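Local structure of prophenoloxidase b (Marsupenaeus japonicus, 3WKY) at residues 302-307 with 339-344. The protein is a type 3 copper protein of the hemolymph, the precursor of a phenoloxidase that probably hydroxylates monophenols and oxidises o-diphenols. Numbering follows the deposited sequence.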
loop_
_atom_site.group_PDB
_atom_site.type_symbol
_atom_site.label_atom_id
_atom_site.label_comp_id
_atom_site.label_asym_id
_atom_site.label_seq_id
_atom_site.Cartn_x
_atom_site.Cartn_y
_atom_site.Cartn_z
ATOM N N THR A 302 7.589 -7.534 23.635
ATOM C CA THR A 302 6.284 -7.520 24.300
ATOM C C THR A 302 6.388 -8.078 25.726
ATOM O O THR A 302 5.863 -7.482 26.685
ATOM C CB THR A 302 5.265 -8.332 23.484
ATOM O OG1 THR A 302 5.049 -7.677 22.223
ATOM C CG2 THR A 302 3.937 -8.461 24.225
ATOM N N HIS A 303 7.080 -9.209 25.868
ATOM C CA HIS A 303 7.242 -9.819 27.191
ATOM C C HIS A 303 8.011 -8.898 28.136
ATOM O O HIS A 303 7.672 -8.763 29.317
ATOM C CB HIS A 303 7.973 -11.162 27.101
ATOM C CG HIS A 303 7.157 -12.279 26.505
ATOM N ND1 HIS A 303 7.720 -13.439 26.053
ATOM C CD2 HIS A 303 5.811 -12.417 26.339
ATOM C CE1 HIS A 303 6.769 -14.253 25.591
ATOM N NE2 HIS A 303 5.608 -13.644 25.763
ATOM N N LEU A 304 9.059 -8.271 27.619
ATOM C CA LEU A 304 9.883 -7.409 28.453
ATOM C C LEU A 304 9.140 -6.137 28.859
ATOM O O LEU A 304 9.243 -5.683 30.013
ATOM C CB LEU A 304 11.201 -7.088 27.735
ATOM C CG LEU A 304 12.191 -6.206 28.504
ATOM C CD1 LEU A 304 12.582 -6.869 29.847
ATOM C CD2 LEU A 304 13.425 -5.933 27.650
ATOM N N TYR A 305 8.391 -5.559 27.921
ATOM C CA TYR A 305 7.564 -4.392 28.217
ATOM C C TYR A 305 6.546 -4.725 29.298
ATOM O O TYR A 305 6.292 -3.899 30.193
ATOM C CB TYR A 305 6.806 -3.897 26.968
ATOM C CG TYR A 305 7.629 -3.077 25.986
ATOM C CD1 TYR A 305 8.965 -2.774 26.226
ATOM C CD2 TYR A 305 7.053 -2.597 24.818
ATOM C CE1 TYR A 305 9.714 -2.019 25.307
ATOM C CE2 TYR A 305 7.784 -1.844 23.906
ATOM C CZ TYR A 305 9.105 -1.558 24.152
ATOM O OH TYR A 305 9.803 -0.810 23.221
ATOM N N HIS A 306 5.932 -5.903 29.202
ATOM C CA HIS A 306 4.988 -6.346 30.234
ATOM C C HIS A 306 5.655 -6.382 31.613
ATOM O O HIS A 306 5.115 -5.844 32.583
ATOM C CB HIS A 306 4.430 -7.730 29.922
ATOM C CG HIS A 306 3.542 -8.276 30.998
ATOM N ND1 HIS A 306 2.252 -7.827 31.200
ATOM C CD2 HIS A 306 3.753 -9.237 31.930
ATOM C CE1 HIS A 306 1.714 -8.480 32.216
ATOM N NE2 HIS A 306 2.603 -9.341 32.678
ATOM N N GLY A 307 6.809 -7.041 31.698
ATOM C CA GLY A 307 7.526 -7.143 32.965
ATOM C C GLY A 307 7.874 -5.779 33.537
ATOM O O GLY A 307 7.729 -5.529 34.747
ATOM N N GLY A 339 18.717 -4.582 32.040
ATOM C CA GLY A 339 19.885 -4.578 31.175
ATOM C C GLY A 339 20.354 -5.978 30.822
ATOM O O GLY A 339 20.622 -6.263 29.649
ATOM N N GLU A 340 20.462 -6.858 31.823
ATOM C CA GLU A 340 20.890 -8.235 31.550
ATOM C C GLU A 340 19.873 -8.964 30.671
ATOM O O GLU A 340 20.238 -9.830 29.876
ATOM C CB GLU A 340 21.104 -9.026 32.847
ATOM C CG GLU A 340 22.241 -8.494 33.763
ATOM C CD GLU A 340 23.641 -8.862 33.267
ATOM O OE1 GLU A 340 23.792 -9.316 32.109
ATOM O OE2 GLU A 340 24.608 -8.700 34.043
ATOM N N ALA A 341 18.596 -8.624 30.820
ATOM C CA ALA A 341 17.555 -9.284 30.026
ATOM C C ALA A 341 17.539 -8.762 28.590
ATOM O O ALA A 341 17.243 -9.509 27.639
ATOM C CB ALA A 341 16.185 -9.089 30.678
ATOM N N LEU A 342 17.852 -7.482 28.431
ATOM C CA LEU A 342 17.750 -6.824 27.122
ATOM C C LEU A 342 18.968 -7.021 26.230
ATOM O O LEU A 342 18.831 -7.121 25.005
ATOM C CB LEU A 342 17.462 -5.326 27.311
ATOM C CG LEU A 342 17.278 -4.410 26.097
ATOM C CD1 LEU A 342 16.206 -4.976 25.148
ATOM C CD2 LEU A 342 16.907 -2.979 26.556
ATOM N N GLU A 343 20.168 -7.074 26.816
ATOM C CA GLU A 343 21.384 -7.108 25.988
ATOM C C GLU A 343 21.460 -8.245 24.939
ATOM O O GLU A 343 21.701 -7.951 23.767
ATOM C CB GLU A 343 22.695 -6.958 26.812
ATOM C CG GLU A 343 23.917 -6.774 25.894
ATOM C CD GLU A 343 25.224 -6.437 26.633
ATOM O OE1 GLU A 343 25.205 -6.361 27.885
ATOM O OE2 GLU A 343 26.270 -6.256 25.951
ATOM N N ALA A 344 21.260 -9.518 25.299
ATOM C CA ALA A 344 21.092 -10.007 26.670
ATOM C C ALA A 344 22.414 -10.575 27.187
ATOM O O ALA A 344 23.270 -11.004 26.403
ATOM C CB ALA A 344 20.014 -11.080 26.722
#
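Helices 294-310 and 334-343 come closest, within the two segments, at Leu304 and Leu342, whose CA atoms are 8.0 Å apart. Both helices belong to the copper-containing domain of the hemocyanin family. The contact is small, buried and wholly apolar. Within 302-307, Leu304 alone makes the contact. Its CB points toward the second helix, and CG stands anti to the backbone N (chi1 -179°), which carries the isobutyl group out to the second helix. The two methyls then part. CD1 of Leu304 meets the CB of Ala341 at a loose 4.3 Å, while CD2 turns to Leu342. The two leucine side chains meet roughly perpendicular to each other. Tyr353 also packs on Leu304, while Val403 and Phe404 of helix 391-409, with Ile356, close around Leu342, whose side chain lies about 10 Å from the Cu2-O2 cluster. The next residue after Leu342, Glu343, accepts at its O a hydrogen bond from ND1 of the copper-site residue His357, so this backbone carbonyl probably helps orient that imidazole. Away from the leucine pair, His303 NE2 is hydrogen-bonded to Arg180 of a neighbouring subunit. Between the leucines, Leu304 CD2 rests 3.9 Å from Leu342 CD1 and 4.1 Å from Leu342 CB.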